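PDB 6OK1: lipid-transfer protein from Thermomonospora curvata, which is of unknown function but belongs to the thiolase superfamily and assembles with a second copy of itself and with another protein. Local coordinates for residues R157-M160 / H161-A165; S167-F170 / G171-A174; P193-L196 / E197-Q200; P208-L211 / L212-C215; D252-M255 / M256-Y260. One frame throughout, in Å; residues are numbered along the deposited sequence. Where two conformers were deposited one is given.

Overall arrangement
Four of the five contacts cluster in the N-terminal thiolase-like region, while interaction 5 lies in the C-terminal one, its centre about 31 Å from that of interaction 3. Interactions 1 and 2 sit on consecutive helices, 148-163 and 167-182, and meet where Met160 packs on Phe170. Interaction 2 is largely buried and built on helical bonds and a salt bridge; interaction 3, at the surface, caps helix 196-201. Interaction 4 touches the other three of this group: Asp213 reaches His199 and Phe170, and Pro208 packs on Met160. Interactions 1 and 5 both adjoin a chain of another protein, and interaction 5, a buried loop, also meets the second subunit.

Interaction 1 (R157-M160 / H161-A165); sequences RRYM and HEYGA
Tyr163 turns the edge of its ring onto a face of Tyr159, one helical turn earlier, in a T-shaped (edge-to-face) pair. The centroids lie 4.9 Å apart with the planes at 66°, and Tyr163 CD2 makes the closest approach, 3.4 Å from Tyr159 CE2 and displaced toward the rim of that ring. The methyl of Ala165 touches the rim of the same ring, with CB 3.7 Å from Tyr159 CE1. Tyr159 is thus packed on a face and at an edge, while its hydroxyl bonds to Glu306 and its ring rests on helix 301-307.

Arg158 and Glu162 form an i to i+4 salt bridge, made by one of the two deposited conformers of Glu162. Arg158 NE donates almost straight to Glu162 OE2 (2.8 Å, 174°); the oxygen lies in the guanidinium plane, and NE meets it on the anti side, somewhat out of the carboxylate plane. NH2 adds a weak bond to the same oxygen. The two planes stand 84° apart, and OE1, the other carboxylate oxygen, is held by Thr265. His161 and Arg158 run side by side, pointing the same way, and His161 CD2 lies over the centre of a guanidinium face, 3.8 Å from Arg158 CZ. His161 ND1 shares a water with Arg157 NH1. Arg157 and Arg158 also hydrogen-bond to a chain of another protein.

Gly164 N donates to Met160 O at 2.8 Å, and Gly164 then leaves helical geometry with positive phi. Aromatic and charged i to i+4 pairs line the C-terminal turn of helix 148-163, where it meets a chain of another protein.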
loop_
_atom_site.group_PDB
_atom_site.type_symbol
_atom_site.label_atom_id
_atom_site.label_comp_id
_atom_site.label_asym_id
_atom_site.label_seq_id
_atom_site.Cartn_x
_atom_site.Cartn_y
_atom_site.Cartn_z
ATOM N N ARG A 157 1.626 -19.715 -24.004
ATOM C CA ARG A 157 2.037 -20.930 -24.705
ATOM C C ARG A 157 1.149 -22.097 -24.328
ATOM O O ARG A 157 0.824 -22.935 -25.172
ATOM C CB ARG A 157 3.494 -21.276 -24.394
ATOM C CG ARG A 157 4.015 -22.528 -25.118
ATOM C CD ARG A 157 4.093 -22.315 -26.655
ATOM N NE ARG A 157 4.456 -23.529 -27.398
ATOM C CZ ARG A 157 3.618 -24.516 -27.725
ATOM N NH1 ARG A 157 2.329 -24.477 -27.378
ATOM N NH2 ARG A 157 4.079 -25.570 -28.408
ATOM N N ARG A 158 0.770 -22.187 -23.052
ATOM C CA ARG A 158 -0.102 -23.275 -22.620
ATOM C C ARG A 158 -1.524 -23.089 -23.142
ATOM O O ARG A 158 -2.206 -24.066 -23.488
ATOM C CB ARG A 158 -0.088 -23.374 -21.094
ATOM C CG ARG A 158 -0.896 -24.577 -20.557
ATOM C CD ARG A 158 -0.161 -25.897 -20.751
ATOM N NE ARG A 158 -1.078 -27.021 -20.496
ATOM C CZ ARG A 158 -0.701 -28.289 -20.410
ATOM N NH1 ARG A 158 0.580 -28.622 -20.521
ATOM N NH2 ARG A 158 -1.616 -29.236 -20.195
ATOM N N TYR A 159 -1.988 -21.844 -23.224
ATOM C CA TYR A 159 -3.315 -21.582 -23.782
ATOM C C TYR A 159 -3.371 -21.995 -25.257
ATOM O O TYR A 159 -4.367 -22.581 -25.719
ATOM C CB TYR A 159 -3.654 -20.103 -23.597
ATOM C CG TYR A 159 -5.030 -19.707 -24.095
ATOM C CD1 TYR A 159 -5.229 -19.389 -25.422
ATOM C CD2 TYR A 159 -6.110 -19.634 -23.239
ATOM C CE1 TYR A 159 -6.477 -19.042 -25.894
ATOM C CE2 TYR A 159 -7.372 -19.288 -23.703
ATOM C CZ TYR A 159 -7.545 -18.996 -25.039
ATOM O OH TYR A 159 -8.780 -18.628 -25.556
ATOM N N MET A 160 -2.295 -21.727 -25.999
ATOM C CA MET A 160 -2.207 -22.187 -27.389
ATOM C C MET A 160 -2.271 -23.699 -27.467
ATOM O O MET A 160 -2.943 -24.264 -28.339
ATOM C CB MET A 160 -0.902 -21.721 -28.012
ATOM C CG MET A 160 -0.794 -20.226 -28.214
ATOM S SD MET A 160 0.878 -19.683 -28.628
ATOM C CE MET A 160 1.112 -20.382 -30.259
ATOM N N HIS A 161 -1.531 -24.368 -26.591
ATOM C CA HIS A 161 -1.527 -25.831 -26.563
ATOM C C HIS A 161 -2.921 -26.390 -26.315
ATOM O O HIS A 161 -3.376 -27.315 -27.001
ATOM C CB HIS A 161 -0.570 -26.304 -25.466
ATOM C CG HIS A 161 -0.645 -27.766 -25.189
ATOM N ND1 HIS A 161 -0.008 -28.700 -25.975
ATOM C CD2 HIS A 161 -1.265 -28.456 -24.206
ATOM C CE1 HIS A 161 -0.255 -29.909 -25.500
ATOM N NE2 HIS A 161 -1.014 -29.790 -24.427
ATOM N N GLU A 162 -3.611 -25.866 -25.309
ATOM C CA GLU A 162 -4.876 -26.474 -24.928
ATOM C C GLU A 162 -5.992 -26.154 -25.906
ATOM O O GLU A 162 -6.875 -26.995 -26.116
ATOM C CB GLU A 162 -5.261 -26.038 -23.518
ATOM C CG GLU A 162 -4.232 -26.501 -22.517
ATOM C CD GLU A 162 -4.583 -26.184 -21.083
ATOM O OE1 GLU A 162 -5.602 -25.506 -20.831
ATOM O OE2 GLU A 162 -3.823 -26.629 -20.206
ATOM N N TYR A 163 -5.962 -24.992 -26.538
ATOM C CA TYR A 163 -7.115 -24.532 -27.303
ATOM C C TYR A 163 -6.840 -24.296 -28.780
ATOM O O TYR A 163 -7.769 -23.952 -29.524
ATOM C CB TYR A 163 -7.646 -23.243 -26.669
ATOM C CG TYR A 163 -8.166 -23.437 -25.272
ATOM C CD1 TYR A 163 -9.074 -24.454 -24.985
ATOM C CD2 TYR A 163 -7.746 -22.620 -24.221
ATOM C CE1 TYR A 163 -9.552 -24.644 -23.728
ATOM C CE2 TYR A 163 -8.242 -22.803 -22.938
ATOM C CZ TYR A 163 -9.147 -23.812 -22.700
ATOM O OH TYR A 163 -9.645 -24.015 -21.438
ATOM N N GLY A 164 -5.601 -24.446 -29.218
ATOM C CA GLY A 164 -5.270 -24.271 -30.612
ATOM C C GLY A 164 -5.276 -22.840 -31.085
ATOM O O GLY A 164 -5.320 -22.598 -32.290
ATOM N N ALA A 165 -5.248 -21.879 -30.172
ATOM C CA ALA A 165 -5.043 -20.499 -30.557
ATOM C C ALA A 165 -3.639 -20.341 -31.110
ATOM O O ALA A 165 -2.711 -21.066 -30.728
ATOM C CB ALA A 165 -5.230 -19.566 -29.363
HETATM O O HOH W 1 1.572 -27.289 -28.170
HETATM O O HOH W 2 -4.898 -29.120 -19.522
#

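Interaction 2 (S167-F170 / G171-A174); sequences SEDF and GRVA
Gly171 N takes Ser167 O as its acceptor at 2.8 Å, in the first turn of helix 167-182 in the thiolase-like N-terminal region. Without a side chain, Gly171 brings the backbone close to helix 196-201, and its CA packs against the His199 ring.

Arg172 follows and folds back over the turn. Its backbone N bonds to Glu168 O and, weakly, to Asp169 O. The side chain bends at chi3 (-87°) and lies beside Asp169, pointing the same way. NH2 donates to Asp169 OD1 over 2.8 Å in an i to i+3 salt bridge; the oxygen is in the guanidinium plane, whereas the nitrogen comes in from above the carboxylate plane. Glu168 O lies over the centre of a guanidinium face, 3.8 Å from Arg172 CZ. Asp169 OD2 is held by Thr166 N, which fixes the carboxylate from its other oxygen. Two waters add to the grip on the arginine. One joins NH2 to Glu168 OE1; the other accepts from Arg172 NE at 2.7 Å and donates to Asp169 OD1 at 2.7 Å.

On the buried side, Val173 and Phe170 both pack on Leu302 of helix 301-307, and Ala174 touches His199. Within the helix, Val173 sets its CB 3.3 Å from Phe170 O, an oxygen that accepts weakly from both Val173 N and Ala174 N.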
loop_
_atom_site.group_PDB
_atom_site.type_symbol
_atom_site.label_atom_id
_atom_site.label_comp_id
_atom_site.label_asym_id
_atom_site.label_seq_id
_atom_site.Cartn_x
_atom_site.Cartn_y
_atom_site.Cartn_z
ATOM N N SER A 167 -0.614 -17.374 -32.903
ATOM C CA SER A 167 -0.127 -16.001 -32.792
ATOM C C SER A 167 -1.063 -15.020 -33.493
ATOM O O SER A 167 -1.260 -13.903 -33.017
ATOM C CB SER A 167 1.276 -15.887 -33.357
ATOM O OG SER A 167 1.761 -14.545 -33.297
ATOM N N GLU A 168 -1.650 -15.406 -34.634
ATOM C CA GLU A 168 -2.551 -14.476 -35.307
ATOM C C GLU A 168 -3.778 -14.174 -34.462
ATOM O O GLU A 168 -4.336 -13.070 -34.565
ATOM C CB GLU A 168 -2.965 -15.033 -36.680
ATOM C CG GLU A 168 -1.846 -14.943 -37.684
ATOM C CD GLU A 168 -2.273 -15.295 -39.092
ATOM O OE1 GLU A 168 -3.246 -16.060 -39.236
ATOM O OE2 GLU A 168 -1.639 -14.791 -40.045
ATOM N N ASP A 169 -4.246 -15.135 -33.650
ATOM C CA ASP A 169 -5.370 -14.852 -32.756
ATOM C C ASP A 169 -5.007 -13.762 -31.754
ATOM O O ASP A 169 -5.796 -12.843 -31.508
ATOM C CB ASP A 169 -5.809 -16.127 -32.036
ATOM C CG ASP A 169 -6.365 -17.152 -32.982
ATOM O OD1 ASP A 169 -7.163 -16.750 -33.847
ATOM O OD2 ASP A 169 -5.993 -18.339 -32.874
ATOM N N PHE A 170 -3.806 -13.831 -31.174
ATOM C CA PHE A 170 -3.353 -12.742 -30.310
ATOM C C PHE A 170 -3.196 -11.445 -31.106
ATOM O O PHE A 170 -3.501 -10.350 -30.608
ATOM C CB PHE A 170 -2.022 -13.121 -29.643
ATOM C CG PHE A 170 -2.079 -14.381 -28.812
ATOM C CD1 PHE A 170 -3.232 -14.759 -28.143
ATOM C CD2 PHE A 170 -0.953 -15.203 -28.709
ATOM C CE1 PHE A 170 -3.261 -15.915 -27.368
ATOM C CE2 PHE A 170 -0.983 -16.366 -27.945
ATOM C CZ PHE A 170 -2.127 -16.721 -27.273
ATOM N N GLY A 171 -2.708 -11.555 -32.341
ATOM C CA GLY A 171 -2.521 -10.387 -33.178
ATOM C C GLY A 171 -3.808 -9.641 -33.467
ATOM O O GLY A 171 -3.804 -8.409 -33.586
ATOM N N ARG A 172 -4.929 -10.360 -33.574
ATOM C CA ARG A 172 -6.188 -9.668 -33.834
ATOM C C ARG A 172 -6.529 -8.702 -32.722
ATOM O O ARG A 172 -7.192 -7.688 -32.967
ATOM C CB ARG A 172 -7.315 -10.676 -34.060
ATOM C CG ARG A 172 -7.407 -11.050 -35.510
ATOM C CD ARG A 172 -8.556 -12.002 -35.830
ATOM N NE ARG A 172 -8.122 -13.373 -35.646
ATOM C CZ ARG A 172 -7.463 -14.075 -36.555
ATOM N NH1 ARG A 172 -7.177 -13.551 -37.733
ATOM N NH2 ARG A 172 -7.072 -15.305 -36.279
ATOM N N VAL A 173 -6.108 -9.011 -31.491
ATOM C CA VAL A 173 -6.303 -8.092 -30.380
ATOM C C VAL A 173 -5.489 -6.838 -30.605
ATOM O O VAL A 173 -5.962 -5.714 -30.381
ATOM C CB VAL A 173 -5.912 -8.761 -29.050
ATOM C CG1 VAL A 173 -5.987 -7.752 -27.911
ATOM C CG2 VAL A 173 -6.800 -9.918 -28.762
ATOM N N ALA A 174 -4.237 -7.015 -31.013
ATOM C CA ALA A 174 -3.375 -5.873 -31.281
ATOM C C ALA A 174 -3.954 -5.011 -32.394
ATOM O O ALA A 174 -3.965 -3.780 -32.292
ATOM C CB ALA A 174 -1.969 -6.354 -31.644
HETATM O O HOH W 3 -5.618 -16.462 -38.449
HETATM O O HOH W 4 -8.842 -14.739 -33.443
#

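Interaction 3 (P193-L196 / E197-Q200); sequences PITL and EDHQ
Thr195 and Asp198 exchange two hydrogen bonds that make a capping box at the N-terminus of helix 196-201. Thr195 N donates to Asp198 OD2 at 2.9 Å, nearly straight at 170°, reaching the oxygen from above the carboxylate plane. In return, Asp198 N donates to Thr195 OG1, also at 2.9 Å. The hydroxyl stands between the backbone N and the carbonyl carbon of Thr195 (chi1 65°), a placing that turns it onto the first turn of the helix. Each residue thus uses its side chain to satisfy the other's backbone N-H.

Behind the cap, the helical bonds begin: His199 N meets Thr195 O at 3.1 Å, and Gln200 N meets Leu196 O.

The packing around the cap is light. Ile194 lays its CB 3.8 Å from Asp198 OD2 on the approach to the cap. Glu197 bends at chi2 (56°), bringing OE1 back over the start of the helix, 3.7 Å from Thr195 CB. Leu196 packs on Arg172 of helix 167-182, while Gln200 CG rests on Leu196 O.

Further along, His199 turns its ring end away from 193-196 and into the fold, where NE2 bonds to Asp213 OD1. Gln200 NE2, also bonded to Ser167 OG, donates to His199 ND1 in the plane of the imidazole at 2.9 Å.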
loop_
_atom_site.group_PDB
_atom_site.type_symbol
_atom_site.label_atom_id
_atom_site.label_comp_id
_atom_site.label_asym_id
_atom_site.label_seq_id
_atom_site.Cartn_x
_atom_site.Cartn_y
_atom_site.Cartn_z
ATOM N N PRO A 193 -2.487 2.971 -37.535
ATOM C CA PRO A 193 -3.031 1.614 -37.429
ATOM C C PRO A 193 -2.041 0.583 -37.953
ATOM O O PRO A 193 -1.103 0.893 -38.691
ATOM C CB PRO A 193 -4.295 1.665 -38.296
ATOM C CG PRO A 193 -3.998 2.730 -39.343
ATOM C CD PRO A 193 -3.133 3.757 -38.610
ATOM N N ILE A 194 -2.268 -0.672 -37.570
ATOM C CA ILE A 194 -1.434 -1.771 -38.026
ATOM C C ILE A 194 -2.300 -2.792 -38.738
ATOM O O ILE A 194 -3.526 -2.837 -38.581
ATOM C CB ILE A 194 -0.657 -2.459 -36.877
ATOM C CG1 ILE A 194 -1.626 -3.170 -35.917
ATOM C CG2 ILE A 194 0.191 -1.440 -36.150
ATOM C CD1 ILE A 194 -0.923 -4.005 -34.865
ATOM N N THR A 195 -1.638 -3.633 -39.522
ATOM C CA THR A 195 -2.270 -4.815 -40.081
ATOM C C THR A 195 -1.848 -6.051 -39.295
ATOM O O THR A 195 -0.846 -6.048 -38.569
ATOM C CB THR A 195 -1.884 -5.015 -41.550
ATOM O OG1 THR A 195 -0.476 -5.285 -41.613
ATOM C CG2 THR A 195 -2.233 -3.776 -42.404
ATOM N N LEU A 196 -2.605 -7.135 -39.485
ATOM C CA LEU A 196 -2.210 -8.409 -38.900
ATOM C C LEU A 196 -0.862 -8.857 -39.451
ATOM O O LEU A 196 -0.049 -9.464 -38.739
ATOM C CB LEU A 196 -3.297 -9.454 -39.157
ATOM C CG LEU A 196 -3.101 -10.797 -38.464
ATOM C CD1 LEU A 196 -3.040 -10.648 -36.938
ATOM C CD2 LEU A 196 -4.202 -11.774 -38.842
ATOM N N GLU A 197 -0.596 -8.547 -40.719
ATOM C CA GLU A 197 0.709 -8.827 -41.288
ATOM C C GLU A 197 1.803 -8.062 -40.549
ATOM O O GLU A 197 2.887 -8.605 -40.289
ATOM C CB GLU A 197 0.679 -8.476 -42.784
ATOM C CG GLU A 197 -0.236 -9.412 -43.629
ATOM C CD GLU A 197 -1.713 -9.495 -43.159
ATOM O OE1 GLU A 197 -2.366 -8.447 -42.883
ATOM O OE2 GLU A 197 -2.224 -10.638 -43.058
ATOM N N ASP A 198 1.544 -6.794 -40.209
ATOM C CA ASP A 198 2.508 -6.027 -39.428
ATOM C C ASP A 198 2.829 -6.742 -38.124
ATOM O O ASP A 198 3.985 -6.775 -37.676
ATOM C CB ASP A 198 1.964 -4.643 -39.076
ATOM C CG ASP A 198 1.911 -3.696 -40.256
ATOM O OD1 ASP A 198 2.710 -3.848 -41.198
ATOM O OD2 ASP A 198 1.057 -2.793 -40.222
ATOM N N HIS A 199 1.792 -7.251 -37.472
ATOM C CA HIS A 199 1.959 -7.926 -36.192
ATOM C C HIS A 199 2.819 -9.171 -36.353
ATOM O O HIS A 199 3.768 -9.396 -35.593
ATOM C CB HIS A 199 0.576 -8.262 -35.642
ATOM C CG HIS A 199 0.600 -9.142 -34.444
ATOM N ND1 HIS A 199 0.628 -10.513 -34.542
ATOM C CD2 HIS A 199 0.605 -8.854 -33.121
ATOM C CE1 HIS A 199 0.640 -11.040 -33.332
ATOM N NE2 HIS A 199 0.626 -10.053 -32.450
ATOM N N GLN A 200 2.551 -9.945 -37.397
ATOM C CA GLN A 200 3.241 -11.214 -37.594
ATOM C C GLN A 200 4.684 -11.008 -38.016
ATOM O O GLN A 200 5.537 -11.846 -37.708
ATOM C CB GLN A 200 2.488 -12.046 -38.629
ATOM C CG GLN A 200 1.165 -12.565 -38.137
ATOM C CD GLN A 200 1.347 -13.542 -36.993
ATOM O OE1 GLN A 200 1.830 -14.668 -37.199
ATOM N NE2 GLN A 200 0.998 -13.109 -35.771
#

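Interaction 4 (P208-L211 / L212-C215); sequences PLHL and LDCC
The imidazole of His210 presents an edge to Asp213: the carboxylate oxygen OD2 lies near the ring plane, 3.8 Å from His210 CD2, with ring and carboxylate planes 58° apart. Trp204 is stacked on the His210 ring, and His210 ND1 is tied to Ser202 O, which helps to set the rotation of the imidazole.

Asp213 OD2 serves the backbone more directly. It accepts from His210 N at 2.8 Å through its anti lone pair, and a water 2.6 Å from Asp213 OD2 also donates to Pro208 O. Having CG anti to the carbonyl carbon (chi1 -70°), Asp213 directs its carboxylate back to the short strand 209-210. OD1 is bonded to Thr298 OG1, besides its link to His199, so both oxygens of this buried carboxylate are engaged.

The main chain returns the bond: Asp213 N donates to His210 O at 2.9 Å, and Cys214 N donates to Leu211 O at 3.1 Å. Around this turn, Leu209 CG packs 4.2 Å from Asp213 CB, and Leu209 CD2 lies 4.4 Å from Cys214 SG. Pro208, preceded by a cis peptide bond, rests on helix 148-163.

Consecutive i to i+3 bonds of this kind mark a 3-10 turn, here one whose aspartate links strand 209-210 to helix 196-201 and the Thr298 loop.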
loop_
_atom_site.group_PDB
_atom_site.type_symbol
_atom_site.label_atom_id
_atom_site.label_comp_id
_atom_site.label_asym_id
_atom_site.label_seq_id
_atom_site.Cartn_x
_atom_site.Cartn_y
_atom_site.Cartn_z
ATOM N N PRO A 208 5.373 -16.981 -27.112
ATOM C CA PRO A 208 4.738 -16.663 -28.409
ATOM C C PRO A 208 4.359 -15.199 -28.621
ATOM O O PRO A 208 3.397 -14.922 -29.346
ATOM C CB PRO A 208 3.481 -17.520 -28.368
ATOM C CG PRO A 208 3.074 -17.443 -26.905
ATOM C CD PRO A 208 4.380 -17.519 -26.156
ATOM N N LEU A 209 5.069 -14.277 -27.981
ATOM C CA LEU A 209 4.747 -12.849 -28.050
ATOM C C LEU A 209 5.693 -12.129 -29.010
ATOM O O LEU A 209 6.915 -12.143 -28.820
ATOM C CB LEU A 209 4.831 -12.193 -26.668
ATOM C CG LEU A 209 3.642 -12.412 -25.734
ATOM C CD1 LEU A 209 3.406 -13.865 -25.431
ATOM C CD2 LEU A 209 3.862 -11.642 -24.449
ATOM N N HIS A 210 5.108 -11.447 -29.993
ATOM C CA HIS A 210 5.797 -10.513 -30.865
ATOM C C HIS A 210 5.955 -9.163 -30.166
ATOM O O HIS A 210 5.269 -8.849 -29.195
ATOM C CB HIS A 210 4.993 -10.296 -32.153
ATOM C CG HIS A 210 4.891 -11.500 -33.042
ATOM N ND1 HIS A 210 5.722 -11.685 -34.124
ATOM C CD2 HIS A 210 4.030 -12.546 -33.048
ATOM C CE1 HIS A 210 5.396 -12.807 -34.745
ATOM N NE2 HIS A 210 4.385 -13.363 -34.098
ATOM N N LEU A 211 6.788 -8.311 -30.752
ATOM C CA LEU A 211 6.884 -6.931 -30.278
ATOM C C LEU A 211 5.513 -6.262 -30.210
ATOM O O LEU A 211 5.190 -5.590 -29.225
ATOM C CB LEU A 211 7.818 -6.164 -31.202
ATOM C CG LEU A 211 7.975 -4.687 -30.895
ATOM C CD1 LEU A 211 8.465 -4.473 -29.483
ATOM C CD2 LEU A 211 8.951 -4.113 -31.877
ATOM N N LEU A 212 4.668 -6.468 -31.223
ATOM C CA LEU A 212 3.384 -5.790 -31.230
ATOM C C LEU A 212 2.327 -6.455 -30.332
ATOM O O LEU A 212 1.202 -5.958 -30.280
ATOM C CB LEU A 212 2.872 -5.650 -32.685
ATOM C CG LEU A 212 3.561 -4.512 -33.436
ATOM C CD1 LEU A 212 3.228 -4.582 -34.903
ATOM C CD2 LEU A 212 3.147 -3.162 -32.870
ATOM N N ASP A 213 2.675 -7.516 -29.575
ATOM C CA ASP A 213 1.824 -8.018 -28.491
ATOM C C ASP A 213 2.059 -7.289 -27.180
ATOM O O ASP A 213 1.330 -7.542 -26.210
ATOM C CB ASP A 213 2.080 -9.512 -28.260
ATOM C CG ASP A 213 1.569 -10.348 -29.388
ATOM O OD1 ASP A 213 0.397 -10.144 -29.737
ATOM O OD2 ASP A 213 2.344 -11.168 -29.922
ATOM N N CYS A 214 3.049 -6.401 -27.132
ATOM C CA CYS A 214 3.539 -5.803 -25.899
ATOM C C CYS A 214 3.334 -4.302 -25.932
ATOM O O CYS A 214 3.691 -3.660 -26.918
ATOM C CB CYS A 214 5.030 -6.071 -25.700
ATOM S SG CYS A 214 5.477 -7.798 -25.774
ATOM N N CYS A 215 2.813 -3.739 -24.844
ATOM C CA CYS A 215 2.661 -2.287 -24.807
ATOM C C CYS A 215 3.995 -1.625 -24.422
ATOM O O CYS A 215 4.900 -2.247 -23.866
ATOM C CB CYS A 215 1.526 -1.868 -23.847
ATOM S SG CYS A 215 1.955 -1.953 -22.120
HETATM O O HOH W 5 1.589 -13.545 -30.809
#

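Interaction 5 (D252-M255 / M256-Y260); sequences DQHM and MTSYY
A tight reversal in the long loop between strand 240-248 and helix 268-281 brings His254 back against Ser258 and Tyr260. Ser258 places OG beside its backbone N (chi1 -51°), where it accepts from His254 N at 2.8 Å and 167°. Close to that hydroxyl, Gln253 NE2 donates to His254 O in its carbonyl plane; the same NE2 also bonds to Glu269, and Gln253 OE1 to Arg261.

The rings of His254 and Tyr260 meet obliquely, with planes 56° apart. Tyr260 CD2 lies over a face of the imidazole, offset toward its rim and 3.7 Å from His254 NE2. That NE2 also donates to Asp252 OD1 at 3.1 Å, reaching it from above the carboxylate plane, while Arg66 of the second subunit forms a salt bridge with the same oxygen. Asp252 OD2 rests 3.4 Å from Tyr260 CB. A water joins Asp252 O to Tyr260 N, and another links OD2 to Tyr260 O. Near the bend, a third water spans Met255 O and Thr257 OG1.

Tyr259 and Tyr260 also meet a chain of another protein. The whole is a loop reversal at a junction of subunits, with an inverse gamma turn centred on Ser258.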
loop_
_atom_site.group_PDB
_atom_site.type_symbol
_atom_site.label_atom_id
_atom_site.label_comp_id
_atom_site.label_asym_id
_atom_site.label_seq_id
_atom_site.Cartn_x
_atom_site.Cartn_y
_atom_site.Cartn_z
ATOM N N ASP A 252 -3.966 -20.289 -4.694
ATOM C CA ASP A 252 -2.548 -20.323 -5.036
ATOM C C ASP A 252 -2.165 -19.203 -6.006
ATOM O O ASP A 252 -1.602 -19.423 -7.071
ATOM C CB ASP A 252 -2.171 -21.688 -5.620
ATOM C CG ASP A 252 -0.694 -21.914 -5.607
ATOM O OD1 ASP A 252 -0.054 -21.313 -4.729
ATOM O OD2 ASP A 252 -0.176 -22.688 -6.454
ATOM N N GLN A 253 -2.479 -17.974 -5.606
ATOM C CA GLN A 253 -2.148 -16.805 -6.393
ATOM C C GLN A 253 -0.699 -16.385 -6.179
ATOM O O GLN A 253 -0.235 -16.272 -5.037
ATOM C CB GLN A 253 -3.067 -15.665 -5.998
ATOM C CG GLN A 253 -2.897 -14.442 -6.872
ATOM C CD GLN A 253 -3.553 -14.581 -8.219
ATOM O OE1 GLN A 253 -4.719 -14.938 -8.320
ATOM N NE2 GLN A 253 -2.792 -14.253 -9.283
ATOM N N HIS A 254 0.011 -16.125 -7.286
ATOM C CA HIS A 254 1.352 -15.540 -7.281
ATOM C C HIS A 254 1.315 -14.230 -8.063
ATOM O O HIS A 254 0.339 -13.908 -8.730
ATOM C CB HIS A 254 2.379 -16.527 -7.870
ATOM C CG HIS A 254 2.493 -17.790 -7.088
ATOM N ND1 HIS A 254 3.552 -18.065 -6.253
ATOM C CD2 HIS A 254 1.643 -18.833 -6.967
ATOM C CE1 HIS A 254 3.361 -19.232 -5.663
ATOM N NE2 HIS A 254 2.203 -19.720 -6.080
ATOM N N MET A 255 2.393 -13.468 -7.959
ATOM C CA MET A 255 2.535 -12.205 -8.677
ATOM C C MET A 255 3.073 -12.506 -10.069
ATOM O O MET A 255 4.282 -12.728 -10.250
ATOM C CB MET A 255 3.476 -11.269 -7.930
ATOM C CG MET A 255 3.719 -9.942 -8.641
ATOM S SD MET A 255 2.388 -8.782 -8.332
ATOM C CE MET A 255 2.996 -8.118 -6.769
ATOM N N MET A 256 2.164 -12.564 -11.035
ATOM C CA MET A 256 2.380 -12.798 -12.458
ATOM C C MET A 256 2.782 -14.219 -12.793
ATOM O O MET A 256 2.925 -14.524 -13.979
ATOM C CB MET A 256 3.432 -11.851 -13.051
ATOM C CG MET A 256 3.008 -10.412 -12.966
ATOM S SD MET A 256 1.550 -10.110 -13.976
ATOM C CE MET A 256 2.220 -10.331 -15.619
ATOM N N THR A 257 2.928 -15.106 -11.815
ATOM C CA THR A 257 3.546 -16.406 -12.061
ATOM C C THR A 257 2.786 -17.545 -11.373
ATOM O O THR A 257 3.401 -18.462 -10.810
ATOM C CB THR A 257 5.003 -16.409 -11.613
ATOM O OG1 THR A 257 5.117 -16.078 -10.227
ATOM C CG2 THR A 257 5.812 -15.402 -12.416
ATOM N N SER A 258 1.449 -17.513 -11.440
ATOM C CA SER A 258 0.618 -18.570 -10.838
ATOM C C SER A 258 0.615 -19.802 -11.747
ATOM O O SER A 258 -0.371 -20.140 -12.408
ATOM C CB SER A 258 -0.795 -18.082 -10.583
ATOM O OG SER A 258 -0.780 -16.853 -9.862
ATOM N N TYR A 259 1.739 -20.498 -11.719
ATOM C CA TYR A 259 2.051 -21.582 -12.641
ATOM C C TYR A 259 1.812 -22.959 -12.037
ATOM O O TYR A 259 2.150 -23.974 -12.671
ATOM C CB TYR A 259 3.523 -21.492 -13.042
ATOM C CG TYR A 259 3.965 -20.247 -13.796
ATOM C CD1 TYR A 259 3.116 -19.559 -14.647
ATOM C CD2 TYR A 259 5.254 -19.795 -13.660
ATOM C CE1 TYR A 259 3.553 -18.438 -15.345
ATOM C CE2 TYR A 259 5.701 -18.670 -14.348
ATOM C CZ TYR A 259 4.846 -17.999 -15.174
ATOM O OH TYR A 259 5.328 -16.914 -15.849
ATOM N N TYR A 260 1.260 -23.024 -10.833
ATOM C CA TYR A 260 1.256 -24.248 -10.041
ATOM C C TYR A 260 -0.154 -24.758 -9.776
ATOM O O TYR A 260 -0.326 -25.777 -9.085
ATOM C CB TYR A 260 2.016 -23.995 -8.733
ATOM C CG TYR A 260 3.322 -23.247 -8.968
ATOM C CD1 TYR A 260 4.468 -23.917 -9.339
ATOM C CD2 TYR A 260 3.383 -21.848 -8.837
ATOM C CE1 TYR A 260 5.656 -23.237 -9.563
ATOM C CE2 TYR A 260 4.533 -21.161 -9.088
ATOM C CZ TYR A 260 5.681 -21.859 -9.439
ATOM O OH TYR A 260 6.881 -21.228 -9.672
HETATM O O HOH W 6 -0.175 -21.242 -8.782
HETATM O O HOH W 7 -1.667 -25.474 -6.228
HETATM O O HOH W 8 6.384 -14.045 -8.614
#